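Local coordinates for protein aminofutalosine deaminase (PDB 7LKK) that catalyses the metal-dependent deamination of aminofutalosine in the menaquinone pathway and probably also deaminates adenosine to inosine, at residues A[242-245]-A[249-252]; A[344-349]-A[354-359]; A[394-397]-A[403-406]. One frame throughout, in Å; residues are numbered along the deposited sequence.

Contact 1 (A[242-245]-A[249-252]); sequences FYQR and ESNF
The ring of Tyr243 is held between two groups, with the amide nitrogen of Asn251 on one face and the ring of its helical neighbour Phe242 on the other. Asn251 ND2 stands 3.5 Å above the Tyr243 ring plane, over its centre, and Phe242 CD2 is centred on the opposite face. The amide of Asn251 is turned almost perpendicular to the ring, with 83° between the planes, so the nitrogen and not the flat of the group meets the aromatic surface; ND2 also makes a weak hydrogen bond to Thr253 O. At the edge, Glu249 OE1 approaches Tyr243 CD1 at 4.0 Å, near the ring plane, the carboxylate tilted 19° from it. Torsions explain the approach of the asparagine: Asn251 CG lies anti to the backbone N (chi1 -180°), which runs the side chain alongside the tyrosine.

Polar ends are fastened further out. Tyr243 OH is hydrogen-bonded to Tyr197 O and Trp231 NE1, which fixes the ring at its far end as well as over both faces. A separate bond from Glu249 OE1 to Ser162 OG holds the carboxylate at the ring edge.

The backbone adds a single direct bond between the segments, Glu249 N to Tyr243 O, 2.9 Å long and nearly straight. A water supplies a second link, accepting from Gln244 N at 3.0 Å and donating to Asn251 O at the same distance. Gln244 bends at its second torsion, which brings NE2 to 3.6 Å from Ser250 CA at the exposed margin.

The example illustrates how a short helix can be tied to the loop that leaves it: the loop crosses back beside helix 242-247, with an inverse gamma turn centred on Ser250, at the periphery of a TIM-barrel amidohydrolase.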
loop_
_atom_site.group_PDB
_atom_site.type_symbol
_atom_site.label_atom_id
_atom_site.label_comp_id
_atom_site.label_asym_id
_atom_site.label_seq_id
_atom_site.Cartn_x
_atom_site.Cartn_y
_atom_site.Cartn_z
ATOM N N PHE A 242 -7.092 -28.629 15.438
ATOM C CA PHE A 242 -5.745 -28.088 15.276
ATOM C C PHE A 242 -4.715 -28.893 16.062
ATOM O O PHE A 242 -3.602 -29.131 15.579
ATOM C CB PHE A 242 -5.735 -26.619 15.710
ATOM C CG PHE A 242 -4.360 -26.043 15.916
ATOM C CD1 PHE A 242 -3.611 -25.601 14.838
ATOM C CD2 PHE A 242 -3.826 -25.923 17.191
ATOM C CE1 PHE A 242 -2.350 -25.061 15.029
ATOM C CE2 PHE A 242 -2.566 -25.387 17.385
ATOM C CZ PHE A 242 -1.827 -24.955 16.300
ATOM N N TYR A 243 -5.064 -29.314 17.275
ATOM C CA TYR A 243 -4.081 -29.949 18.146
ATOM C C TYR A 243 -3.797 -31.385 17.716
ATOM O O TYR A 243 -2.647 -31.834 17.771
ATOM C CB TYR A 243 -4.561 -29.876 19.596
ATOM C CG TYR A 243 -4.825 -28.448 20.029
ATOM C CD1 TYR A 243 -3.827 -27.683 20.622
ATOM C CD2 TYR A 243 -6.061 -27.852 19.806
ATOM C CE1 TYR A 243 -4.064 -26.369 21.002
ATOM C CE2 TYR A 243 -6.303 -26.543 20.179
ATOM C CZ TYR A 243 -5.306 -25.805 20.774
ATOM O OH TYR A 243 -5.560 -24.499 21.143
ATOM N N GLN A 244 -4.820 -32.109 17.260
ATOM C CA GLN A 244 -4.591 -33.458 16.753
ATOM C C GLN A 244 -3.907 -33.415 15.393
ATOM O O GLN A 244 -2.931 -34.135 15.151
ATOM C CB GLN A 244 -5.916 -34.218 16.660
ATOM C CG GLN A 244 -6.448 -34.740 17.985
ATOM C CD GLN A 244 -5.753 -36.011 18.449
ATOM O OE1 GLN A 244 -4.780 -36.467 17.846
ATOM N NE2 GLN A 244 -6.263 -36.595 19.525
ATOM N N ARG A 245 -4.405 -32.559 14.499
ATOM C CA ARG A 245 -3.919 -32.524 13.123
ATOM C C ARG A 245 -2.466 -32.063 13.047
ATOM O O ARG A 245 -1.647 -32.676 12.351
ATOM C CB ARG A 245 -4.825 -31.615 12.291
ATOM C CG ARG A 245 -4.291 -31.239 10.929
ATOM C CD ARG A 245 -5.286 -30.364 10.181
ATOM N NE ARG A 245 -6.475 -31.101 9.770
ATOM C CZ ARG A 245 -6.835 -31.291 8.505
ATOM N NH1 ARG A 245 -6.096 -30.799 7.520
ATOM N NH2 ARG A 245 -7.937 -31.974 8.226
ATOM N N GLU A 249 -1.576 -33.772 19.620
ATOM C CA GLU A 249 -1.957 -33.590 21.013
ATOM C C GLU A 249 -3.452 -33.832 21.163
ATOM O O GLU A 249 -4.247 -33.408 20.318
ATOM C CB GLU A 249 -1.596 -32.181 21.514
ATOM C CG GLU A 249 -0.100 -31.924 21.642
ATOM C CD GLU A 249 0.227 -30.474 21.971
ATOM O OE1 GLU A 249 -0.714 -29.672 22.154
ATOM O OE2 GLU A 249 1.427 -30.137 22.049
ATOM N N SER A 250 -3.833 -34.516 22.242
ATOM C CA SER A 250 -5.239 -34.830 22.503
ATOM C C SER A 250 -5.851 -33.698 23.323
ATOM O O SER A 250 -6.049 -33.794 24.536
ATOM C CB SER A 250 -5.366 -36.175 23.207
ATOM O OG SER A 250 -4.749 -37.204 22.452
ATOM N N ASN A 251 -6.160 -32.601 22.632
ATOM C CA ASN A 251 -6.819 -31.451 23.240
ATOM C C ASN A 251 -7.914 -30.955 22.308
ATOM O O ASN A 251 -7.648 -30.651 21.141
ATOM C CB ASN A 251 -5.820 -30.327 23.539
ATOM C CG ASN A 251 -6.480 -29.122 24.171
ATOM O OD1 ASN A 251 -7.078 -29.219 25.242
ATOM N ND2 ASN A 251 -6.374 -27.975 23.512
ATOM N N PHE A 252 -9.138 -30.859 22.833
ATOM C CA PHE A 252 -10.306 -30.503 22.037
ATOM C C PHE A 252 -11.051 -29.299 22.607
ATOM O O PHE A 252 -12.053 -28.871 22.024
ATOM C CB PHE A 252 -11.240 -31.728 21.918
ATOM C CG PHE A 252 -12.598 -31.429 21.337
ATOM C CD1 PHE A 252 -13.739 -31.597 22.104
ATOM C CD2 PHE A 252 -12.734 -30.981 20.031
ATOM C CE1 PHE A 252 -14.990 -31.324 21.585
ATOM C CE2 PHE A 252 -13.985 -30.704 19.506
ATOM C CZ PHE A 252 -15.114 -30.877 20.284
HETATM O O HOH W 1 -7.515 -31.253 18.216
#

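Contact 2 (A[344-349]-A[354-359]); sequences AFLLSH and LELAKI
Phe345 and Leu356 meet across a helix-loop-helix pair, in which the last turns of helix 338-348 pack on the first turns of helix 353-364, with their directions 137° apart and their local axes 10.0 Å from each other. The junction is almost wholly apolar, and no hydrogen bond links the two segments directly.

Phe345 comes first. With CG anti to its own N (chi1 -177°), the ring reaches over the gap and brings CE2 to 3.6 Å from Leu356 CD1, an oblique approach. Ile359 CG2 sits near the ring plane at the edge, 3.9 Å from Phe345 CZ. One ring face is occupied from within the same segment by His349 CD2, offset toward the rim.

Leu346 runs past Leu356 in the opposite direction, its CD2 4.0 Å from Leu356 CG and close to the backbone of Ala357. Two further helices extend the apolar cluster, Leu313 of helix 313-318 packing against Phe345, His349 and Leu356 alike, and Leu403 of helix 401-408 touching Leu346.

Toward the end of the helix, Ser348 turns its hydroxyl back along the chain and donates from OG to Ala344 O at 2.7 Å, while Ser348 N bonds Phe345 O. His349 follows, with its CB against Leu356 CD2 and its imidazole edge turned to Phe345 O.

The second subunit comes up to this same region. Arg304 of that subunit donates from NE to Leu346 O and, weakly, from NH2 to His349 O, and it also packs on Leu356. A single methyl group lies beside both carbonyls that receive the arginine: Leu356 CD2 is 3.7 Å from Leu346 O and 3.6 Å from His349 O.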
loop_
_atom_site.group_PDB
_atom_site.type_symbol
_atom_site.label_atom_id
_atom_site.label_comp_id
_atom_site.label_asym_id
_atom_site.label_seq_id
_atom_site.Cartn_x
_atom_site.Cartn_y
_atom_site.Cartn_z
ATOM N N ALA A 344 0.936 1.432 3.997
ATOM C CA ALA A 344 -0.134 0.442 4.060
ATOM C C ALA A 344 -1.123 0.795 5.160
ATOM O O ALA A 344 -2.338 0.638 4.993
ATOM C CB ALA A 344 0.447 -0.956 4.287
ATOM N N PHE A 345 -0.611 1.292 6.289
ATOM C CA PHE A 345 -1.458 1.733 7.393
ATOM C C PHE A 345 -2.407 2.842 6.948
ATOM O O PHE A 345 -3.596 2.828 7.288
ATOM C CB PHE A 345 -0.562 2.194 8.548
ATOM C CG PHE A 345 -1.301 2.620 9.784
ATOM C CD1 PHE A 345 -1.831 1.681 10.654
ATOM C CD2 PHE A 345 -1.425 3.966 10.101
ATOM C CE1 PHE A 345 -2.496 2.076 11.806
ATOM C CE2 PHE A 345 -2.088 4.366 11.245
ATOM C CZ PHE A 345 -2.623 3.420 12.100
ATOM N N LEU A 346 -1.898 3.807 6.178
ATOM C CA LEU A 346 -2.752 4.881 5.677
ATOM C C LEU A 346 -3.855 4.336 4.778
ATOM O O LEU A 346 -4.980 4.847 4.784
ATOM C CB LEU A 346 -1.910 5.916 4.932
ATOM C CG LEU A 346 -0.840 6.648 5.744
ATOM C CD1 LEU A 346 -0.079 7.631 4.861
ATOM C CD2 LEU A 346 -1.454 7.361 6.946
ATOM N N LEU A 347 -3.552 3.294 4.001
ATOM C CA LEU A 347 -4.533 2.715 3.094
ATOM C C LEU A 347 -5.543 1.822 3.802
ATOM O O LEU A 347 -6.622 1.578 3.254
ATOM C CB LEU A 347 -3.825 1.910 2.003
ATOM C CG LEU A 347 -2.935 2.700 1.043
ATOM C CD1 LEU A 347 -2.098 1.756 0.199
ATOM C CD2 LEU A 347 -3.776 3.611 0.162
ATOM N N SER A 348 -5.230 1.350 5.007
ATOM C CA SER A 348 -6.031 0.342 5.689
ATOM C C SER A 348 -7.090 0.925 6.615
ATOM O O SER A 348 -7.867 0.160 7.195
ATOM C CB SER A 348 -5.118 -0.591 6.494
ATOM O OG SER A 348 -4.164 -1.218 5.653
ATOM N N HIS A 349 -7.149 2.246 6.772
ATOM C CA HIS A 349 -8.101 2.865 7.684
ATOM C C HIS A 349 -8.715 4.095 7.036
ATOM O O HIS A 349 -8.021 4.863 6.366
ATOM C CB HIS A 349 -7.426 3.236 9.008
ATOM C CG HIS A 349 -6.700 2.095 9.650
ATOM N ND1 HIS A 349 -7.306 1.234 10.538
ATOM C CD2 HIS A 349 -5.422 1.668 9.523
ATOM C CE1 HIS A 349 -6.429 0.330 10.938
ATOM N NE2 HIS A 349 -5.279 0.570 10.336
ATOM N N LEU A 354 -5.195 13.384 7.239
ATOM C CA LEU A 354 -4.281 14.213 8.018
ATOM C C LEU A 354 -4.253 13.773 9.477
ATOM O O LEU A 354 -3.188 13.745 10.106
ATOM C CB LEU A 354 -4.667 15.686 7.896
ATOM C CG LEU A 354 -4.366 16.303 6.528
ATOM C CD1 LEU A 354 -4.896 17.726 6.435
ATOM C CD2 LEU A 354 -2.873 16.256 6.230
ATOM N N GLU A 355 -5.414 13.410 10.027
ATOM C CA GLU A 355 -5.454 12.891 11.390
ATOM C C GLU A 355 -4.756 11.540 11.484
ATOM O O GLU A 355 -4.030 11.275 12.450
ATOM C CB GLU A 355 -6.902 12.784 11.863
ATOM C CG GLU A 355 -7.058 12.418 13.329
ATOM C CD GLU A 355 -8.494 12.099 13.700
ATOM O OE1 GLU A 355 -9.409 12.492 12.945
ATOM O OE2 GLU A 355 -8.705 11.452 14.748
ATOM N N LEU A 356 -4.956 10.679 10.484
ATOM C CA LEU A 356 -4.345 9.354 10.500
ATOM C C LEU A 356 -2.833 9.431 10.328
ATOM O O LEU A 356 -2.107 8.577 10.852
ATOM C CB LEU A 356 -4.965 8.487 9.401
ATOM C CG LEU A 356 -4.593 7.004 9.352
ATOM C CD1 LEU A 356 -4.997 6.315 10.640
ATOM C CD2 LEU A 356 -5.248 6.334 8.155
ATOM N N ALA A 357 -2.340 10.446 9.614
ATOM C CA ALA A 357 -0.901 10.591 9.427
ATOM C C ALA A 357 -0.199 10.867 10.752
ATOM O O ALA A 357 0.931 10.414 10.972
ATOM C CB ALA A 357 -0.609 11.700 8.416
ATOM N N LYS A 358 -0.848 11.622 11.642
ATOM C CA LYS A 358 -0.274 11.856 12.964
ATOM C C LYS A 358 -0.215 10.564 13.770
ATOM O O LYS A 358 0.783 10.293 14.448
ATOM C CB LYS A 358 -1.090 12.905 13.718
ATOM C CG LYS A 358 -1.140 14.273 13.059
ATOM C CD LYS A 358 -2.043 15.211 13.849
ATOM C CE LYS A 358 -2.169 16.568 13.171
ATOM N NZ LYS A 358 -3.199 17.422 13.827
ATOM N N ILE A 359 -1.278 9.761 13.707
ATOM C CA ILE A 359 -1.290 8.478 14.399
ATOM C C ILE A 359 -0.201 7.565 13.851
ATOM O O ILE A 359 0.497 6.881 14.612
ATOM C CB ILE A 359 -2.687 7.837 14.295
ATOM C CG1 ILE A 359 -3.683 8.621 15.150
ATOM C CG2 ILE A 359 -2.654 6.373 14.708
ATOM C CD1 ILE A 359 -5.115 8.206 14.956
#

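Contact 3 (A[394-397]-A[403-406]); sequences EKFT and LQFL
Phe396 and Gln404 mark the closest backbone approach, their CA atoms 7.0 Å apart, where the irregular chain 394-397 passes alongside helix 401-408 without any hydrogen bond between the two segments. Across that gap the phenylalanine supplies the reach. Its CB is directed at the helix, and CG stands beside the backbone N, opposite the carbonyl carbon (chi1 -49°), which points the ring at the helix, while a chi2 of -39° turns its face to Gln404.

Gln404 CB meets that surface almost exactly on centre. The carbon is 3.6 Å from the ring centroid and only 6° off the ring normal, a CH-pi contact of textbook placement; its distances to the ring carbons consequently differ little. Farther along the ring, Phe396 CE2 comes within 3.7 Å of Phe405 N, reached obliquely, and at a looser 4.4 Å from Phe405 CB.

The rest of Gln404 does not follow its CB. A bend at the second torsion carries the amide away from the ring, where NE2 is hydrogen-bonded to Gln400 OE1 and OE1 accepts a weak bond from His408 NE2. Phe405 likewise turns away, packing on strand 69-80 and meeting the ring of Phe390 edge-to-face. Phe392 also meets the Phe396 ring, and from the second subunit Ala89 packs on Phe396 and Phe91 on Gln404, so this buried joint borders the dimer interface.

The division of labour within glutamine is instructive: the aliphatic base of the residue serves the aromatic face, while its amide is bonded to Gln400, just before the helix, and weakly to His408. Cohesion between these segments thus rests on dispersion and CH-pi attraction, with no hydrogen bond between them.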
loop_
_atom_site.group_PDB
_atom_site.type_symbol
_atom_site.label_atom_id
_atom_site.label_comp_id
_atom_site.label_asym_id
_atom_site.label_seq_id
_atom_site.Cartn_x
_atom_site.Cartn_y
_atom_site.Cartn_z
ATOM N N GLU A 394 11.540 19.242 -2.463
ATOM C CA GLU A 394 10.731 20.419 -2.187
ATOM C C GLU A 394 10.529 20.527 -0.683
ATOM O O GLU A 394 10.791 19.584 0.068
ATOM C CB GLU A 394 9.385 20.359 -2.916
ATOM N N LYS A 395 10.069 21.695 -0.248
ATOM C CA LYS A 395 9.755 21.941 1.153
ATOM C C LYS A 395 8.249 21.810 1.341
ATOM O O LYS A 395 7.475 22.504 0.672
ATOM C CB LYS A 395 10.237 23.326 1.589
ATOM C CG LYS A 395 10.189 23.560 3.093
ATOM C CD LYS A 395 10.492 25.013 3.446
ATOM C CE LYS A 395 11.842 25.454 2.898
ATOM N NZ LYS A 395 12.214 26.820 3.366
ATOM N N PHE A 396 7.837 20.917 2.236
ATOM C CA PHE A 396 6.420 20.716 2.490
ATOM C C PHE A 396 5.864 21.862 3.325
ATOM O O PHE A 396 6.569 22.463 4.142
ATOM C CB PHE A 396 6.174 19.390 3.216
ATOM C CG PHE A 396 6.858 18.205 2.589
ATOM C CD1 PHE A 396 6.927 18.067 1.213
ATOM C CD2 PHE A 396 7.425 17.221 3.386
ATOM C CE1 PHE A 396 7.554 16.973 0.641
ATOM C CE2 PHE A 396 8.055 16.126 2.822
ATOM C CZ PHE A 396 8.118 15.999 1.448
ATOM N N THR A 397 4.588 22.170 3.109
ATOM C CA THR A 397 3.901 23.084 4.008
ATOM C C THR A 397 3.800 22.459 5.396
ATOM O O THR A 397 3.854 21.236 5.563
ATOM C CB THR A 397 2.512 23.441 3.477
ATOM O OG1 THR A 397 1.651 22.300 3.564
ATOM C CG2 THR A 397 2.596 23.900 2.030
ATOM N N LEU A 403 2.105 14.169 6.415
ATOM C CA LEU A 403 1.521 13.285 5.409
ATOM C C LEU A 403 2.425 13.157 4.188
ATOM O O LEU A 403 2.668 12.047 3.700
ATOM C CB LEU A 403 0.135 13.788 5.008
ATOM C CG LEU A 403 -0.511 13.087 3.808
ATOM C CD1 LEU A 403 -0.670 11.596 4.062
ATOM C CD2 LEU A 403 -1.851 13.724 3.471
ATOM N N GLN A 404 2.936 14.284 3.677
ATOM C CA GLN A 404 3.822 14.231 2.516
ATOM C C GLN A 404 5.092 13.450 2.830
ATOM O O GLN A 404 5.621 12.739 1.966
ATOM C CB GLN A 404 4.169 15.642 2.040
ATOM C CG GLN A 404 2.974 16.474 1.596
ATOM C CD GLN A 404 2.402 16.033 0.265
ATOM O OE1 GLN A 404 3.042 15.302 -0.492
ATOM N NE2 GLN A 404 1.188 16.482 -0.030
ATOM N N PHE A 405 5.603 13.580 4.056
ATOM C CA PHE A 405 6.753 12.782 4.468
ATOM C C PHE A 405 6.443 11.291 4.381
ATOM O O PHE A 405 7.214 10.519 3.802
ATOM C CB PHE A 405 7.177 13.155 5.890
ATOM C CG PHE A 405 8.155 12.191 6.500
ATOM C CD1 PHE A 405 9.509 12.304 6.238
ATOM C CD2 PHE A 405 7.719 11.165 7.324
ATOM C CE1 PHE A 405 10.413 11.414 6.792
ATOM C CE2 PHE A 405 8.618 10.275 7.881
ATOM C CZ PHE A 405 9.966 10.401 7.613
ATOM N N LEU A 406 5.319 10.869 4.967
ATOM C CA LEU A 406 4.955 9.455 4.944
ATOM C C LEU A 406 4.747 8.951 3.523
ATOM O O LEU A 406 5.024 7.782 3.230
ATOM C CB LEU A 406 3.694 9.222 5.778
ATOM C CG LEU A 406 3.844 9.386 7.293
ATOM C CD1 LEU A 406 2.508 9.185 7.994
ATOM C CD2 LEU A 406 4.888 8.423 7.839
#

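How the contacts relate
The three contacts follow one another in series along the chain, all in the amidohydrolase part of the protein. Contact 1 stands apart, its centre 40 Å from that of contact 2 and 53 Å from that of contact 3, on the other side of the chain's centre from contact 3. Contacts 2 and 3 are neighbours, with centres 15 Å apart, and they touch: helix 401-408 packs on helices 338-348 and 353-364, Leu406 CD1 approaching Ala357 O at 3.6 Å. Both also reach the second subunit, whereas no other chain touches contact 1. One side of the chain thus joins three helices near the dimer interface, while contact 1 is a peripheral helix-loop element.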